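Local coordinates for D-ribulose-5-phosphate 3-epimerase, putative (Plasmodium falciparum, PDB 1TQX), which probably interconverts D-ribulose 5-phosphate and D-xylulose 5-phosphate, using one bound divalent metal ion per subunit, at residues A[118-123]-A[141-146]. Numbering follows the deposited sequence.
Sequences GISIKP and TVLVMT
Two neighbouring parallel strands of the TIM barrel, 116-121 and 141-145, pair in register from Gly118-Thr141 to Ile121-Val144. They are the two strands of a beta-alpha-beta unit, with helix 131-134 in the connection. Donors alternate between the strands. Ile119 N donates to Thr141 O, and Leu143 N to Ile119 O at 2.9 Å. Ile121 N then donates to Leu143 O, and Met145 N to Ile121 O at 3.3 Å. Ser120, Leu143 and Thr141 face the barrel interior. There the nearest side-chain atom of Leu143 is about 4 Å from the zinc ion, and the side chain packs near Asp179, one of the metal ligands. Ile119, Ile121, Val142 and Val144 point to the other face; helix 161-170 covers Val142 and Val144 through Leu167. On that face CG2 of Ile119 lies beside CG2 of Val142, 4.2 Å away. At the C-terminal ends a water donates to both Ile121 O and Met145 O. Met145 CB also rests against Pro123 CD at 3.9 Å. Leu143 O takes a second bond, from Ser120 OG at 2.9 Å. A chi1 of -176° swings OG beside the carbonyl carbon of Ser120, and OG and Ile121 N reach Leu143 O from opposite faces of its carbonyl plane.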
loop_
_atom_site.group_PDB
_atom_site.type_symbol
_atom_site.label_atom_id
_atom_site.label_comp_id
_atom_site.label_asym_id
_atom_site.label_seq_id
_atom_site.Cartn_x
_atom_site.Cartn_y
_atom_site.Cartn_z
ATOM N N GLY A 118 -7.964 2.957 2.112
ATOM C CA GLY A 118 -7.205 3.174 0.903
ATOM C C GLY A 118 -7.924 2.513 -0.256
ATOM O O GLY A 118 -8.712 1.586 -0.059
ATOM N N ILE A 119 -7.684 3.005 -1.463
ATOM C CA ILE A 119 -8.287 2.399 -2.641
ATOM C C ILE A 119 -7.166 2.281 -3.666
ATOM O O ILE A 119 -6.369 3.207 -3.837
ATOM C CB ILE A 119 -9.469 3.240 -3.203
ATOM C CG1 ILE A 119 -10.222 2.419 -4.254
ATOM C CG2 ILE A 119 -8.964 4.546 -3.819
ATOM C CD1 ILE A 119 -11.541 3.042 -4.705
ATOM N N SER A 120 -7.089 1.131 -4.324
ATOM C CA SER A 120 -6.040 0.903 -5.301
ATOM C C SER A 120 -6.560 0.697 -6.721
ATOM O O SER A 120 -7.687 0.237 -6.926
ATOM C CB SER A 120 -5.203 -0.313 -4.881
ATOM O OG SER A 120 -4.114 -0.528 -5.766
ATOM N N ILE A 121 -5.725 1.064 -7.691
ATOM C CA ILE A 121 -6.033 0.901 -9.106
ATOM C C ILE A 121 -4.859 0.211 -9.797
ATOM O O ILE A 121 -3.697 0.531 -9.538
ATOM C CB ILE A 121 -6.291 2.258 -9.824
ATOM C CG1 ILE A 121 -5.200 3.267 -9.456
ATOM C CG2 ILE A 121 -7.688 2.768 -9.500
ATOM C CD1 ILE A 121 -5.316 4.595 -10.189
ATOM N N LYS A 122 -5.172 -0.740 -10.673
ATOM C CA LYS A 122 -4.154 -1.472 -11.410
ATOM C C LYS A 122 -3.644 -0.629 -12.587
ATOM O O LYS A 122 -4.267 0.361 -12.971
ATOM C CB LYS A 122 -4.727 -2.812 -11.885
ATOM C CG LYS A 122 -5.169 -3.704 -10.724
ATOM C CD LYS A 122 -5.414 -5.154 -11.131
ATOM C CE LYS A 122 -6.658 -5.317 -11.984
ATOM N NZ LYS A 122 -6.884 -6.745 -12.377
ATOM N N PRO A 123 -2.498 -1.011 -13.170
ATOM C CA PRO A 123 -1.907 -0.281 -14.296
ATOM C C PRO A 123 -2.849 0.171 -15.411
ATOM O O PRO A 123 -2.792 1.319 -15.842
ATOM C CB PRO A 123 -0.837 -1.246 -14.798
ATOM C CG PRO A 123 -0.375 -1.899 -13.520
ATOM C CD PRO A 123 -1.684 -2.195 -12.828
ATOM N N THR A 141 -5.833 7.201 1.421
ATOM C CA THR A 141 -4.725 6.869 0.532
ATOM C C THR A 141 -5.164 6.234 -0.783
ATOM O O THR A 141 -6.110 5.443 -0.815
ATOM C CB THR A 141 -3.785 5.828 1.196
ATOM O OG1 THR A 141 -3.400 6.272 2.503
ATOM C CG2 THR A 141 -2.538 5.604 0.334
ATOM N N VAL A 142 -4.472 6.583 -1.861
ATOM C CA VAL A 142 -4.723 5.979 -3.161
ATOM C C VAL A 142 -3.432 5.227 -3.468
ATOM O O VAL A 142 -2.351 5.815 -3.459
ATOM C CB VAL A 142 -4.973 7.010 -4.279
ATOM C CG1 VAL A 142 -5.018 6.297 -5.629
ATOM C CG2 VAL A 142 -6.296 7.721 -4.045
ATOM N N LEU A 143 -3.547 3.925 -3.702
ATOM C CA LEU A 143 -2.384 3.098 -3.998
ATOM C C LEU A 143 -2.296 2.892 -5.509
ATOM O O LEU A 143 -3.082 2.141 -6.089
ATOM C CB LEU A 143 -2.519 1.741 -3.281
ATOM C CG LEU A 143 -1.323 0.781 -3.190
ATOM C CD1 LEU A 143 -1.723 -0.415 -2.323
ATOM C CD2 LEU A 143 -0.899 0.311 -4.565
ATOM N N VAL A 144 -1.347 3.580 -6.138
ATOM C CA VAL A 144 -1.132 3.483 -7.574
ATOM C C VAL A 144 -0.176 2.320 -7.837
ATOM O O VAL A 144 1.009 2.406 -7.519
ATOM C CB VAL A 144 -0.502 4.793 -8.139
ATOM C CG1 VAL A 144 -0.167 4.625 -9.617
ATOM C CG2 VAL A 144 -1.460 5.963 -7.942
ATOM N N MET A 145 -0.693 1.224 -8.390
ATOM C CA MET A 145 0.158 0.077 -8.695
ATOM C C MET A 145 1.106 0.490 -9.813
ATOM O O MET A 145 0.666 1.023 -10.836
ATOM C CB MET A 145 -0.669 -1.122 -9.173
ATOM C CG MET A 145 -1.520 -1.802 -8.109
ATOM S SD MET A 145 -0.562 -2.410 -6.696
ATOM C CE MET A 145 0.554 -3.562 -7.469
ATOM N N THR A 146 2.399 0.256 -9.617
ATOM C CA THR A 146 3.380 0.590 -10.644
ATOM C C THR A 146 3.857 -0.692 -11.322
ATOM O O THR A 146 4.855 -0.703 -12.047
ATOM C CB THR A 146 4.572 1.377 -10.060
ATOM O OG1 THR A 146 5.026 0.755 -8.852
ATOM C CG2 THR A 146 4.153 2.816 -9.763
HETATM O O HOH W 1 -1.895 2.098 -11.411
#